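Local coordinates for protein STU0660 (Streptococcus thermophilus, PDB 3ZTH) that probably binds DNA and takes part in CRISPR-mediated bacterial immunity as a large Csn2 protein that also binds magnesium, at residues V175-K180 with G208-E213. Numbering follows the deposited sequence.
Sequences VSNIDK and GFISEE
A single side-chain-to-backbone hydrogen bond, backed by a small aliphatic contact, ties the first turn of helix 177-192 to the loop that leads into helix 212-228. Asn-177 does most of the work. Its ND2 gives a proton to the carbonyl oxygen of Phe-209 over 2.8 Å, and the bond is nearly straight at 164°. The acceptor lies in the amide plane of Asn-177, whereas from the other end ND2 stands 33° out of the Phe-209 carbonyl plane. With CG anti to its own carbonyl carbon (chi1 -73°), the asparagine carries its amide to that oxygen, and ND2 also lies 3.5 Å from CB of Phe-209. The phenyl ring beyond leads away and meets Phe-83 of the same chain and Tyr-32 of the second subunit.

The CG2 methyl of Ile-210 presses on CB of Asn-177 at 3.4 Å and sits 4.2 Å from the backbone N of Ile-178; this one branch of the isoleucine meets the helix start. Within segment 175-180, Lys-180 NZ closes back on Val-175 O at 2.9 Å.

Ser-176 and Ser-211 are the N-caps of the two helices. From the first turn, Ile-178 reaches Ser-214 and Phe-218 of helix 212-228, which links parallel neighbours 199-204 and 232-237 as a beta-alpha-beta unit, consistent with the P-loop NTPase clan.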
loop_
_atom_site.group_PDB
_atom_site.type_symbol
_atom_site.label_atom_id
_atom_site.label_comp_id
_atom_site.label_asym_id
_atom_site.label_seq_id
_atom_site.Cartn_x
_atom_site.Cartn_y
_atom_site.Cartn_z
ATOM N N VAL A 175 21.810 -26.937 -8.289
ATOM C CA VAL A 175 23.251 -26.811 -8.162
ATOM C C VAL A 175 23.603 -27.688 -6.972
ATOM O O VAL A 175 22.896 -27.689 -5.969
ATOM C CB VAL A 175 23.662 -25.350 -7.855
ATOM C CG1 VAL A 175 25.117 -25.286 -7.422
ATOM C CG2 VAL A 175 23.447 -24.479 -9.083
ATOM N N SER A 176 24.678 -28.456 -7.100
ATOM C CA SER A 176 25.138 -29.338 -6.037
ATOM C C SER A 176 25.256 -28.579 -4.703
ATOM O O SER A 176 25.810 -27.475 -4.648
ATOM C CB SER A 176 26.486 -29.931 -6.441
ATOM O OG SER A 176 27.245 -30.284 -5.304
ATOM N N ASN A 177 24.745 -29.170 -3.628
ATOM C CA ASN A 177 24.790 -28.502 -2.333
ATOM C C ASN A 177 26.176 -27.986 -1.954
ATOM O O ASN A 177 26.306 -26.845 -1.512
ATOM C CB ASN A 177 24.231 -29.419 -1.236
ATOM C CG ASN A 177 22.716 -29.555 -1.310
ATOM O OD1 ASN A 177 22.071 -28.883 -2.108
ATOM N ND2 ASN A 177 22.146 -30.414 -0.478
ATOM N N ILE A 178 27.211 -28.808 -2.130
ATOM C CA ILE A 178 28.566 -28.378 -1.797
ATOM C C ILE A 178 28.946 -27.185 -2.682
ATOM O O ILE A 178 29.635 -26.270 -2.232
ATOM C CB ILE A 178 29.597 -29.544 -1.963
ATOM C CG1 ILE A 178 30.987 -29.111 -1.493
ATOM C CG2 ILE A 178 29.683 -29.970 -3.409
ATOM C CD1 ILE A 178 31.038 -28.587 -0.076
ATOM N N ASP A 179 28.480 -27.176 -3.933
ATOM C CA ASP A 179 28.780 -26.052 -4.826
ATOM C C ASP A 179 28.083 -24.792 -4.344
ATOM O O ASP A 179 28.627 -23.688 -4.475
ATOM C CB ASP A 179 28.339 -26.328 -6.264
ATOM C CG ASP A 179 29.207 -27.363 -6.959
ATOM O OD1 ASP A 179 30.452 -27.273 -6.865
ATOM O OD2 ASP A 179 28.637 -28.260 -7.613
ATOM N N LYS A 180 26.874 -24.953 -3.805
ATOM C CA LYS A 180 26.118 -23.814 -3.294
ATOM C C LYS A 180 26.946 -23.091 -2.236
ATOM O O LYS A 180 27.087 -21.859 -2.255
ATOM C CB LYS A 180 24.802 -24.273 -2.667
ATOM C CG LYS A 180 23.679 -24.555 -3.647
ATOM C CD LYS A 180 22.364 -24.710 -2.880
ATOM C CE LYS A 180 21.841 -26.140 -2.861
ATOM N NZ LYS A 180 21.078 -26.481 -4.089
ATOM N N GLY A 208 22.903 -31.874 7.490
ATOM C CA GLY A 208 22.013 -32.885 6.964
ATOM C C GLY A 208 21.905 -32.916 5.460
ATOM O O GLY A 208 21.489 -33.926 4.898
ATOM N N PHE A 209 22.298 -31.828 4.801
ATOM C CA PHE A 209 22.183 -31.748 3.350
ATOM C C PHE A 209 23.401 -32.168 2.534
ATOM O O PHE A 209 23.329 -32.232 1.312
ATOM C CB PHE A 209 21.753 -30.337 2.949
ATOM C CG PHE A 209 20.598 -29.804 3.758
ATOM C CD1 PHE A 209 19.653 -30.674 4.312
ATOM C CD2 PHE A 209 20.435 -28.426 3.940
ATOM C CE1 PHE A 209 18.562 -30.181 5.034
ATOM C CE2 PHE A 209 19.348 -27.918 4.659
ATOM C CZ PHE A 209 18.407 -28.797 5.209
ATOM N N ILE A 210 24.517 -32.453 3.191
ATOM C CA ILE A 210 25.700 -32.891 2.466
ATOM C C ILE A 210 26.399 -34.004 3.215
ATOM O O ILE A 210 26.262 -34.124 4.430
ATOM C CB ILE A 210 26.700 -31.738 2.223
ATOM C CG1 ILE A 210 27.188 -31.160 3.548
ATOM C CG2 ILE A 210 26.032 -30.640 1.407
ATOM C CD1 ILE A 210 28.196 -30.048 3.353
ATOM N N SER A 211 27.144 -34.823 2.481
ATOM C CA SER A 211 27.870 -35.946 3.064
ATOM C C SER A 211 28.978 -35.473 3.995
ATOM O O SER A 211 29.320 -34.290 4.025
ATOM C CB SER A 211 28.491 -36.804 1.960
ATOM O OG SER A 211 29.558 -36.119 1.317
ATOM N N GLU A 212 29.539 -36.403 4.753
ATOM C CA GLU A 212 30.628 -36.060 5.654
ATOM C C GLU A 212 31.844 -35.626 4.829
ATOM O O GLU A 212 32.599 -34.754 5.243
ATOM C CB GLU A 212 30.971 -37.258 6.551
ATOM C CG GLU A 212 30.088 -37.363 7.798
ATOM C CD GLU A 212 30.210 -38.700 8.512
ATOM O OE1 GLU A 212 31.349 -39.195 8.678
ATOM O OE2 GLU A 212 29.163 -39.251 8.918
ATOM N N GLU A 213 32.021 -36.224 3.654
ATOM C CA GLU A 213 33.144 -35.874 2.788
ATOM C C GLU A 213 33.030 -34.443 2.259
ATOM O O GLU A 213 34.009 -33.689 2.268
ATOM C CB GLU A 213 33.231 -36.830 1.600
ATOM C CG GLU A 213 33.606 -38.261 1.942
ATOM C CD GLU A 213 32.587 -38.945 2.839
ATOM O OE1 GLU A 213 31.367 -38.774 2.601
ATOM O OE2 GLU A 213 33.016 -39.663 3.774
#